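Local coordinates for protein probable zinc protease (Pseudomonas aeruginosa, PDB 4NNZ) that probably acts as a zinc-dependent metallopeptidase of the M16 family, forming one subunit of a heterodimeric protease, at residues 37-42 / 84-89; 50-55 / 126-131; 130-135 / 163-168. All coordinates share one frame; numbering follows the deposited sequence.

How the contacts relate
Contact 1 is the most buried: two loops at the ends of sheet strands, 37-42 and 84-89, join mainly through backbone carbonyls, serine hydroxyls and a carboxylate. Contacts 2 and 3 lie nearer the surface and share helix 118-137. Segment 126-131 of that helix meets 50-55 through histidine rings, aliphatic carbons and a carboxylate, with no hydrogen bond between the segments, whereas further along an arginine grips the loop that leads into helix 166-171. E130 and E131 belong to both, and I163 of contact 3 packs on H51 of contact 2. Contact 1 adjoins contact 2 where T84, at the end of edge strand 80-84, is hydrogen-bonded to E54 of the helix carrying the HXXEH sequence.

Contact 1. Residues 37-42 / 84-89; sequences IGSSYE and TTDDYT
The ring of Y41 meets the carbonyl O of D86 at its edge, while I37 CA lies over one face, offset toward the rim; R306 makes a cation-pi contact with this ring and W184 meets it edge-to-face. At the hydroxyl end a water lies in plane and bridges Y41 OH to the carbonyl O of D87. The hydroxyl of T85 lies over the centre of the Y88 ring and accepts from Y88 N in an ST motif. Between the loops, the S40 backbone N donates almost straight (178°) to D86 O at 3.1 Å. G38, lacking a side chain, brings its CA within 2.9 Å of D86 O, a CA-H...O contact. With OG between backbone N and carbonyl carbon (chi1 58°), S40 places its hydroxyl 2.8 Å from D87 OD1 and 3.1 Å from D86 O; small and polar, serine can offer its one proton to either. The other oxygen of D87 is held by Y158 and the backbone N of R306. T89 OG1 stands 3.1 Å from I37 O. The chemistry implies a polar joint that probably limits movement of the turns: backbone carbonyls and the buried D87 carboxylate have N-H groups, hydroxyls or water within bonding distance.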
loop_
_atom_site.group_PDB
_atom_site.type_symbol
_atom_site.label_atom_id
_atom_site.label_comp_id
_atom_site.label_asym_id
_atom_site.label_seq_id
_atom_site.Cartn_x
_atom_site.Cartn_y
_atom_site.Cartn_z
ATOM N N ILE A 37 -16.666 4.477 5.309
ATOM C CA ILE A 37 -15.509 4.958 4.663
ATOM C C ILE A 37 -14.411 4.949 5.704
ATOM O O ILE A 37 -14.672 5.068 6.858
ATOM C CB ILE A 37 -15.783 6.311 4.005
ATOM C CG1 ILE A 37 -14.568 6.789 3.249
ATOM C CG2 ILE A 37 -16.275 7.301 5.010
ATOM C CD1 ILE A 37 -14.076 5.807 2.246
ATOM N N GLY A 38 -13.191 4.736 5.287
ATOM C CA GLY A 38 -12.147 4.468 6.217
ATOM C C GLY A 38 -10.856 4.675 5.520
ATOM O O GLY A 38 -10.861 4.974 4.368
ATOM N N SER A 39 -9.765 4.486 6.226
ATOM C CA SER A 39 -8.458 4.514 5.651
ATOM C C SER A 39 -8.129 3.403 4.683
ATOM O O SER A 39 -7.273 3.564 3.893
ATOM C CB SER A 39 -7.384 4.686 6.708
ATOM O OG SER A 39 -7.482 3.735 7.704
ATOM N N SER A 40 -8.794 2.277 4.762
ATOM C CA SER A 40 -8.545 1.200 3.837
ATOM C C SER A 40 -9.089 1.487 2.448
ATOM O O SER A 40 -8.762 0.827 1.520
ATOM C CB SER A 40 -8.989 -0.147 4.379
ATOM O OG SER A 40 -10.337 -0.184 4.713
ATOM N N TYR A 41 -9.903 2.502 2.322
ATOM C CA TYR A 41 -10.393 2.925 1.048
ATOM C C TYR A 41 -9.465 3.904 0.374
ATOM O O TYR A 41 -9.641 4.240 -0.755
ATOM C CB TYR A 41 -11.742 3.583 1.237
ATOM C CG TYR A 41 -12.858 2.713 1.738
ATOM C CD1 TYR A 41 -12.909 2.292 3.034
ATOM C CD2 TYR A 41 -13.886 2.371 0.921
ATOM C CE1 TYR A 41 -13.939 1.532 3.484
ATOM C CE2 TYR A 41 -14.911 1.601 1.368
ATOM C CZ TYR A 41 -14.933 1.189 2.644
ATOM O OH TYR A 41 -15.968 0.445 3.043
ATOM N N GLU A 42 -8.511 4.404 1.118
ATOM C CA GLU A 42 -7.654 5.478 0.676
ATOM C C GLU A 42 -6.557 5.058 -0.263
ATOM O O GLU A 42 -6.225 3.935 -0.351
ATOM C CB GLU A 42 -7.102 6.232 1.868
ATOM C CG GLU A 42 -8.134 7.108 2.545
ATOM C CD GLU A 42 -7.770 7.571 3.943
ATOM O OE1 GLU A 42 -6.599 7.659 4.297
ATOM O OE2 GLU A 42 -8.684 7.862 4.694
ATOM N N THR A 84 -12.676 7.685 13.487
ATOM C CA THR A 84 -12.342 7.163 12.195
ATOM C C THR A 84 -11.400 6.012 12.369
ATOM O O THR A 84 -10.458 6.105 13.060
ATOM C CB THR A 84 -11.727 8.250 11.317
ATOM O OG1 THR A 84 -12.674 9.288 11.131
ATOM C CG2 THR A 84 -11.370 7.727 10.005
ATOM N N THR A 85 -11.671 4.921 11.710
ATOM C CA THR A 85 -10.823 3.768 11.764
ATOM C C THR A 85 -10.534 3.360 10.360
ATOM O O THR A 85 -10.770 4.092 9.464
ATOM C CB THR A 85 -11.488 2.613 12.488
ATOM O OG1 THR A 85 -12.500 2.061 11.676
ATOM C CG2 THR A 85 -12.123 3.071 13.700
ATOM N N ASP A 86 -9.999 2.181 10.187
ATOM C CA ASP A 86 -9.702 1.689 8.875
ATOM C C ASP A 86 -10.929 1.491 8.051
ATOM O O ASP A 86 -10.983 1.869 6.919
ATOM C CB ASP A 86 -8.957 0.381 8.994
ATOM C CG ASP A 86 -7.640 0.529 9.707
ATOM O OD1 ASP A 86 -7.255 1.653 10.024
ATOM O OD2 ASP A 86 -6.969 -0.458 9.956
ATOM N N ASP A 87 -11.923 0.865 8.635
ATOM C CA ASP A 87 -13.134 0.573 7.933
ATOM C C ASP A 87 -14.314 1.483 8.114
ATOM O O ASP A 87 -15.248 1.364 7.383
ATOM C CB ASP A 87 -13.552 -0.855 8.200
ATOM C CG ASP A 87 -12.659 -1.837 7.533
ATOM O OD1 ASP A 87 -12.073 -1.479 6.527
ATOM O OD2 ASP A 87 -12.517 -2.947 8.005
ATOM N N TYR A 88 -14.288 2.382 9.064
ATOM C CA TYR A 88 -15.441 3.210 9.261
ATOM C C TYR A 88 -15.200 4.544 9.915
ATOM O O TYR A 88 -14.183 4.802 10.479
ATOM C CB TYR A 88 -16.512 2.440 10.008
ATOM C CG TYR A 88 -16.033 1.891 11.278
ATOM C CD1 TYR A 88 -15.962 2.662 12.384
ATOM C CD2 TYR A 88 -15.602 0.615 11.360
ATOM C CE1 TYR A 88 -15.492 2.157 13.554
ATOM C CE2 TYR A 88 -15.145 0.096 12.526
ATOM C CZ TYR A 88 -15.100 0.873 13.617
ATOM O OH TYR A 88 -14.631 0.377 14.766
ATOM N N THR A 89 -16.183 5.404 9.784
ATOM C CA THR A 89 -16.247 6.650 10.484
ATOM C C THR A 89 -17.563 6.779 11.171
ATOM O O THR A 89 -18.563 6.696 10.546
ATOM C CB THR A 89 -16.187 7.763 9.497
ATOM O OG1 THR A 89 -15.071 7.528 8.662
ATOM C CG2 THR A 89 -16.047 9.073 10.183
HETATM O O HOH W 1 -16.611 0.008 5.467
#

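Contact 2. Residues 50-55 / 126-131; sequences SHALEH and EVIKEE
H51 and H55 are the two histidines of the HXXEH signature of M16 peptidases, and both face helix 118-137, which carries E131. The two helical segments pass with their axes 11.0 Å apart and their N-to-C directions 127° apart. E131 OE1 comes to the edge of the H51 ring, in its plane, 3.6 Å from CE1; carboxylate and ring planes are turned 60° from each other. H55, one turn on from H51, has its CG anti to the backbone N (chi1 -177°), sending the imidazole toward the partner helix. I128 slides along it in the opposite direction and lays CG1 over the ring face, a CH-pi contact 4.2 Å from the ring centroid. V127 crosses H55 at about a right angle, its CG1 3.9 Å from H55 NE2, and E131 OE1 stays 4.5 Å from H55 ND1. Alanine suits position 52 because its short side chain admits the tip of I128: A52 CB meets I128 CD1 at 3.8 Å. No hydrogen bond joins segments 50-55 and 126-131; their contact rests largely on aliphatic carbons. I128 over one face, with a weak hydrogen bond between H55 NE2 and E124, earlier on helix 118-137, probably limits rotation of the H55 ring, and E54 OE1 is hydrogen-bonded to T84 OG1. Two histidines one turn apart with a glutamate between them, and another on a second helix, are typical of the inverted zinc-binding motif of M16 peptidases; E131, by its spacing and position, probably corresponds to the third metal ligand.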
loop_
_atom_site.group_PDB
_atom_site.type_symbol
_atom_site.label_atom_id
_atom_site.label_comp_id
_atom_site.label_asym_id
_atom_site.label_seq_id
_atom_site.Cartn_x
_atom_site.Cartn_y
_atom_site.Cartn_z
ATOM N N SER A 50 -9.967 10.444 5.243
ATOM C CA SER A 50 -11.164 10.168 5.985
ATOM C C SER A 50 -11.133 10.718 7.357
ATOM O O SER A 50 -12.080 11.252 7.839
ATOM C CB SER A 50 -11.418 8.686 6.029
ATOM O OG SER A 50 -10.893 8.132 4.887
ATOM N N HIS A 51 -10.019 10.535 8.012
ATOM C CA HIS A 51 -9.795 11.087 9.302
ATOM C C HIS A 51 -9.761 12.621 9.326
ATOM O O HIS A 51 -10.172 13.211 10.268
ATOM C CB HIS A 51 -8.559 10.460 9.898
ATOM C CG HIS A 51 -8.083 11.153 11.111
ATOM N ND1 HIS A 51 -7.351 12.307 11.054
ATOM C CD2 HIS A 51 -8.271 10.886 12.414
ATOM C CE1 HIS A 51 -7.113 12.725 12.274
ATOM N NE2 HIS A 51 -7.651 11.873 13.118
ATOM N N ALA A 52 -9.205 13.246 8.325
ATOM C CA ALA A 52 -9.245 14.675 8.230
ATOM C C ALA A 52 -10.630 15.220 8.018
ATOM O O ALA A 52 -11.004 16.221 8.574
ATOM C CB ALA A 52 -8.339 15.154 7.130
ATOM N N LEU A 53 -11.375 14.574 7.158
ATOM C CA LEU A 53 -12.671 15.046 6.819
ATOM C C LEU A 53 -13.517 15.012 8.052
ATOM O O LEU A 53 -14.315 15.879 8.261
ATOM C CB LEU A 53 -13.268 14.198 5.718
ATOM C CG LEU A 53 -14.640 14.552 5.169
ATOM C CD1 LEU A 53 -14.721 15.971 4.674
ATOM C CD2 LEU A 53 -15.055 13.602 4.086
ATOM N N GLU A 54 -13.332 13.995 8.861
ATOM C CA GLU A 54 -14.060 13.852 10.085
ATOM C C GLU A 54 -13.672 14.932 11.050
ATOM O O GLU A 54 -14.492 15.597 11.605
ATOM C CB GLU A 54 -13.779 12.498 10.685
ATOM C CG GLU A 54 -14.230 12.340 12.112
ATOM C CD GLU A 54 -13.102 12.377 13.090
ATOM O OE1 GLU A 54 -12.268 11.488 13.071
ATOM O OE2 GLU A 54 -13.054 13.305 13.877
ATOM N N HIS A 55 -12.392 15.093 11.239
ATOM C CA HIS A 55 -11.885 16.115 12.095
ATOM C C HIS A 55 -12.482 17.472 11.745
ATOM O O HIS A 55 -12.732 18.281 12.593
ATOM C CB HIS A 55 -10.381 16.141 11.976
ATOM C CG HIS A 55 -9.725 17.122 12.874
ATOM N ND1 HIS A 55 -9.189 16.775 14.085
ATOM C CD2 HIS A 55 -9.526 18.448 12.745
ATOM C CE1 HIS A 55 -8.684 17.844 14.661
ATOM N NE2 HIS A 55 -8.878 18.875 13.869
ATOM N N GLU A 126 -2.927 21.973 9.825
ATOM C CA GLU A 126 -1.790 22.099 10.702
ATOM C C GLU A 126 -1.975 21.389 12.009
ATOM O O GLU A 126 -1.054 20.824 12.533
ATOM C CB GLU A 126 -1.473 23.544 10.962
ATOM C CG GLU A 126 -1.468 24.394 9.735
ATOM C CD GLU A 126 -0.289 24.128 8.863
ATOM O OE1 GLU A 126 0.722 23.679 9.386
ATOM O OE2 GLU A 126 -0.379 24.360 7.658
ATOM N N VAL A 127 -3.177 21.434 12.531
ATOM C CA VAL A 127 -3.481 20.742 13.739
ATOM C C VAL A 127 -3.277 19.275 13.494
ATOM O O VAL A 127 -2.694 18.595 14.289
ATOM C CB VAL A 127 -4.955 20.965 14.112
ATOM C CG1 VAL A 127 -5.418 20.049 15.206
ATOM C CG2 VAL A 127 -5.217 22.383 14.503
ATOM N N ILE A 128 -3.783 18.784 12.384
ATOM C CA ILE A 128 -3.688 17.393 12.066
ATOM C C ILE A 128 -2.269 16.971 11.898
ATOM O O ILE A 128 -1.878 15.957 12.389
ATOM C CB ILE A 128 -4.471 17.109 10.805
ATOM C CG1 ILE A 128 -5.928 17.336 11.075
ATOM C CG2 ILE A 128 -4.307 15.684 10.368
ATOM C CD1 ILE A 128 -6.755 17.377 9.831
ATOM N N LYS A 129 -1.503 17.766 11.197
ATOM C CA LYS A 129 -0.136 17.442 10.965
ATOM C C LYS A 129 0.548 17.420 12.283
ATOM O O LYS A 129 1.395 16.608 12.554
ATOM C CB LYS A 129 0.493 18.512 10.125
ATOM C CG LYS A 129 0.161 18.418 8.671
ATOM C CD LYS A 129 1.077 19.293 7.874
ATOM C CE LYS A 129 0.474 20.638 7.597
ATOM N NZ LYS A 129 1.500 21.457 6.941
ATOM N N GLU A 130 0.189 18.377 13.097
ATOM C CA GLU A 130 0.755 18.485 14.394
ATOM C C GLU A 130 0.399 17.284 15.216
ATOM O O GLU A 130 1.220 16.737 15.873
ATOM C CB GLU A 130 0.255 19.763 15.024
ATOM C CG GLU A 130 0.588 19.935 16.474
ATOM C CD GLU A 130 2.048 20.181 16.689
ATOM O OE1 GLU A 130 2.844 19.872 15.798
ATOM O OE2 GLU A 130 2.412 20.682 17.751
ATOM N N GLU A 131 -0.837 16.852 15.131
ATOM C CA GLU A 131 -1.286 15.682 15.835
ATOM C C GLU A 131 -0.516 14.441 15.401
ATOM O O GLU A 131 -0.296 13.580 16.189
ATOM C CB GLU A 131 -2.797 15.505 15.673
ATOM C CG GLU A 131 -3.313 14.085 15.800
ATOM C CD GLU A 131 -4.803 13.993 15.960
ATOM O OE1 GLU A 131 -5.517 14.382 15.038
ATOM O OE2 GLU A 131 -5.268 13.518 17.006
#

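Contact 3. Residues 130-135 / 163-168; sequences EERRLR and IGWMAD
R132 reaches the loop 163-165 because its CG is anti to the backbone N (chi1 -154°) and its chain then bends at chi3 (131°), which brings NH1 to the carbonyl O of G164. That hydrogen bond measures 2.8 Å between R132 NH1 and G164 O; the oxygen lies near the edge of the guanidinium but tilted out of its plane, so the bond is bent. Arginine fits here because it can serve several acceptors at once: E146 forms a salt bridge with NH1 and D137 with NH2, and the buried charge is thereby probably well compensated. M166 N lies over one face of the same guanidinium. The aliphatic part of R132 is covered too. I163 runs obliquely across it, placing CG1 3.8 Å from R132 CG and CG2 3.6 Å from R132 NH1, while I163 CD1 approaches E131 OE1 at 4.1 Å. M166, folded back by bends at chi2 and chi3, tucks its methyl CE against R132 CD and R133 CG, each 3.8 Å away; a flexible thioether is well suited to follow this uneven surface. R133 is steadied from its own helix: its NE and NH2 grip E130 OE1 side-on, both from the same face of the carboxylate plane, NH2 at 3.0 Å. G164 adopts a positive phi (103°), readily available to glycine, and the chain then passes through W165, at the N-cap position before helix 166-171. The indole of W165 also packs on A155 of the second subunit. The contact joins one helix to the loop before another through an arginine-carbonyl bond, with I163 and M166 packed against the arginine's aliphatic part; I163, which packs on H51 and approaches E131, is consistent with a second-shell residue beside the probable metal site of M16 peptidases.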
loop_
_atom_site.group_PDB
_atom_site.type_symbol
_atom_site.label_atom_id
_atom_site.label_comp_id
_atom_site.label_asym_id
_atom_site.label_seq_id
_atom_site.Cartn_x
_atom_site.Cartn_y
_atom_site.Cartn_z
ATOM N N GLU A 130 0.189 18.377 13.097
ATOM C CA GLU A 130 0.755 18.485 14.394
ATOM C C GLU A 130 0.399 17.284 15.216
ATOM O O GLU A 130 1.220 16.737 15.873
ATOM C CB GLU A 130 0.255 19.763 15.024
ATOM C CG GLU A 130 0.588 19.935 16.474
ATOM C CD GLU A 130 2.048 20.181 16.689
ATOM O OE1 GLU A 130 2.844 19.872 15.798
ATOM O OE2 GLU A 130 2.412 20.682 17.751
ATOM N N GLU A 131 -0.837 16.852 15.131
ATOM C CA GLU A 131 -1.286 15.682 15.835
ATOM C C GLU A 131 -0.516 14.441 15.401
ATOM O O GLU A 131 -0.296 13.580 16.189
ATOM C CB GLU A 131 -2.797 15.505 15.673
ATOM C CG GLU A 131 -3.313 14.085 15.800
ATOM C CD GLU A 131 -4.803 13.993 15.960
ATOM O OE1 GLU A 131 -5.517 14.382 15.038
ATOM O OE2 GLU A 131 -5.268 13.518 17.006
ATOM N N ARG A 132 -0.134 14.358 14.148
ATOM C CA ARG A 132 0.667 13.261 13.695
ATOM C C ARG A 132 2.031 13.207 14.333
ATOM O O ARG A 132 2.518 12.160 14.628
ATOM C CB ARG A 132 0.825 13.302 12.189
ATOM C CG ARG A 132 1.076 11.946 11.625
ATOM C CD ARG A 132 1.887 11.942 10.367
ATOM N NE ARG A 132 2.944 10.974 10.487
ATOM C CZ ARG A 132 2.825 9.674 10.322
ATOM N NH1 ARG A 132 1.692 9.121 9.988
ATOM N NH2 ARG A 132 3.869 8.930 10.490
ATOM N N ARG A 133 2.672 14.346 14.470
ATOM C CA ARG A 133 3.955 14.388 15.094
ATOM C C ARG A 133 3.914 13.978 16.537
ATOM O O ARG A 133 4.713 13.216 16.987
ATOM C CB ARG A 133 4.426 15.818 15.130
ATOM C CG ARG A 133 4.902 16.390 13.833
ATOM C CD ARG A 133 5.946 17.441 14.108
ATOM N NE ARG A 133 5.509 18.446 15.077
ATOM C CZ ARG A 133 6.043 18.626 16.278
ATOM N NH1 ARG A 133 7.042 17.869 16.693
ATOM N NH2 ARG A 133 5.579 19.564 17.066
ATOM N N LEU A 134 3.016 14.573 17.277
ATOM C CA LEU A 134 2.957 14.381 18.688
ATOM C C LEU A 134 2.586 12.993 19.102
ATOM O O LEU A 134 3.172 12.432 19.997
ATOM C CB LEU A 134 1.966 15.359 19.280
ATOM C CG LEU A 134 2.425 16.711 19.809
ATOM C CD1 LEU A 134 3.844 17.022 19.421
ATOM C CD2 LEU A 134 1.512 17.815 19.347
ATOM N N ARG A 135 1.561 12.467 18.473
ATOM C CA ARG A 135 1.003 11.218 18.867
ATOM C C ARG A 135 1.462 10.017 18.102
ATOM O O ARG A 135 1.142 8.945 18.485
ATOM C CB ARG A 135 -0.490 11.306 18.763
ATOM C CG ARG A 135 -1.113 12.253 19.729
ATOM C CD ARG A 135 -2.594 12.031 19.739
ATOM N NE ARG A 135 -3.304 13.268 19.952
ATOM C CZ ARG A 135 -3.832 13.632 21.107
ATOM N NH1 ARG A 135 -3.746 12.846 22.169
ATOM N NH2 ARG A 135 -4.453 14.789 21.192
ATOM N N ILE A 163 -4.278 8.072 10.355
ATOM C CA ILE A 163 -3.905 9.462 10.473
ATOM C C ILE A 163 -3.412 10.061 9.172
ATOM O O ILE A 163 -3.628 11.205 8.918
ATOM C CB ILE A 163 -2.919 9.734 11.618
ATOM C CG1 ILE A 163 -2.670 11.221 11.764
ATOM C CG2 ILE A 163 -1.598 9.103 11.358
ATOM C CD1 ILE A 163 -3.880 12.024 12.131
ATOM N N GLY A 164 -2.773 9.246 8.362
ATOM C CA GLY A 164 -2.190 9.631 7.104
ATOM C C GLY A 164 -0.706 9.779 7.179
ATOM O O GLY A 164 -0.200 10.106 8.194
ATOM N N TRP A 165 0.001 9.495 6.112
ATOM C CA TRP A 165 1.428 9.735 6.063
ATOM C C TRP A 165 1.705 11.226 5.960
ATOM O O TRP A 165 0.967 11.942 5.362
ATOM C CB TRP A 165 2.060 8.990 4.904
ATOM C CG TRP A 165 1.898 7.512 4.886
ATOM C CD1 TRP A 165 1.170 6.796 4.023
ATOM C CD2 TRP A 165 2.511 6.575 5.744
ATOM N NE1 TRP A 165 1.275 5.486 4.272
ATOM C CE2 TRP A 165 2.102 5.316 5.335
ATOM C CE3 TRP A 165 3.352 6.678 6.836
ATOM C CZ2 TRP A 165 2.496 4.181 5.968
ATOM C CZ3 TRP A 165 3.756 5.561 7.439
ATOM C CH2 TRP A 165 3.329 4.324 7.019
ATOM N N MET A 166 2.788 11.679 6.534
ATOM C CA MET A 166 3.034 13.087 6.627
ATOM C C MET A 166 3.151 13.744 5.284
ATOM O O MET A 166 2.723 14.853 5.089
ATOM C CB MET A 166 4.248 13.379 7.478
ATOM C CG MET A 166 4.440 14.858 7.725
ATOM S SD MET A 166 3.207 15.634 8.741
ATOM C CE MET A 166 3.890 15.207 10.314
ATOM N N ALA A 167 3.743 13.036 4.359
ATOM C CA ALA A 167 3.888 13.525 3.039
ATOM C C ALA A 167 2.542 13.760 2.433
ATOM O O ALA A 167 2.367 14.692 1.711
ATOM C CB ALA A 167 4.671 12.538 2.225
ATOM N N ASP A 168 1.598 12.885 2.681
ATOM C CA ASP A 168 0.259 13.079 2.190
ATOM C C ASP A 168 -0.474 14.241 2.829
ATOM O O ASP A 168 -1.094 15.000 2.166
ATOM C CB ASP A 168 -0.555 11.784 2.259
ATOM C CG ASP A 168 0.116 10.636 1.566
ATOM O OD1 ASP A 168 1.080 10.850 0.871
ATOM O OD2 ASP A 168 -0.293 9.501 1.730
#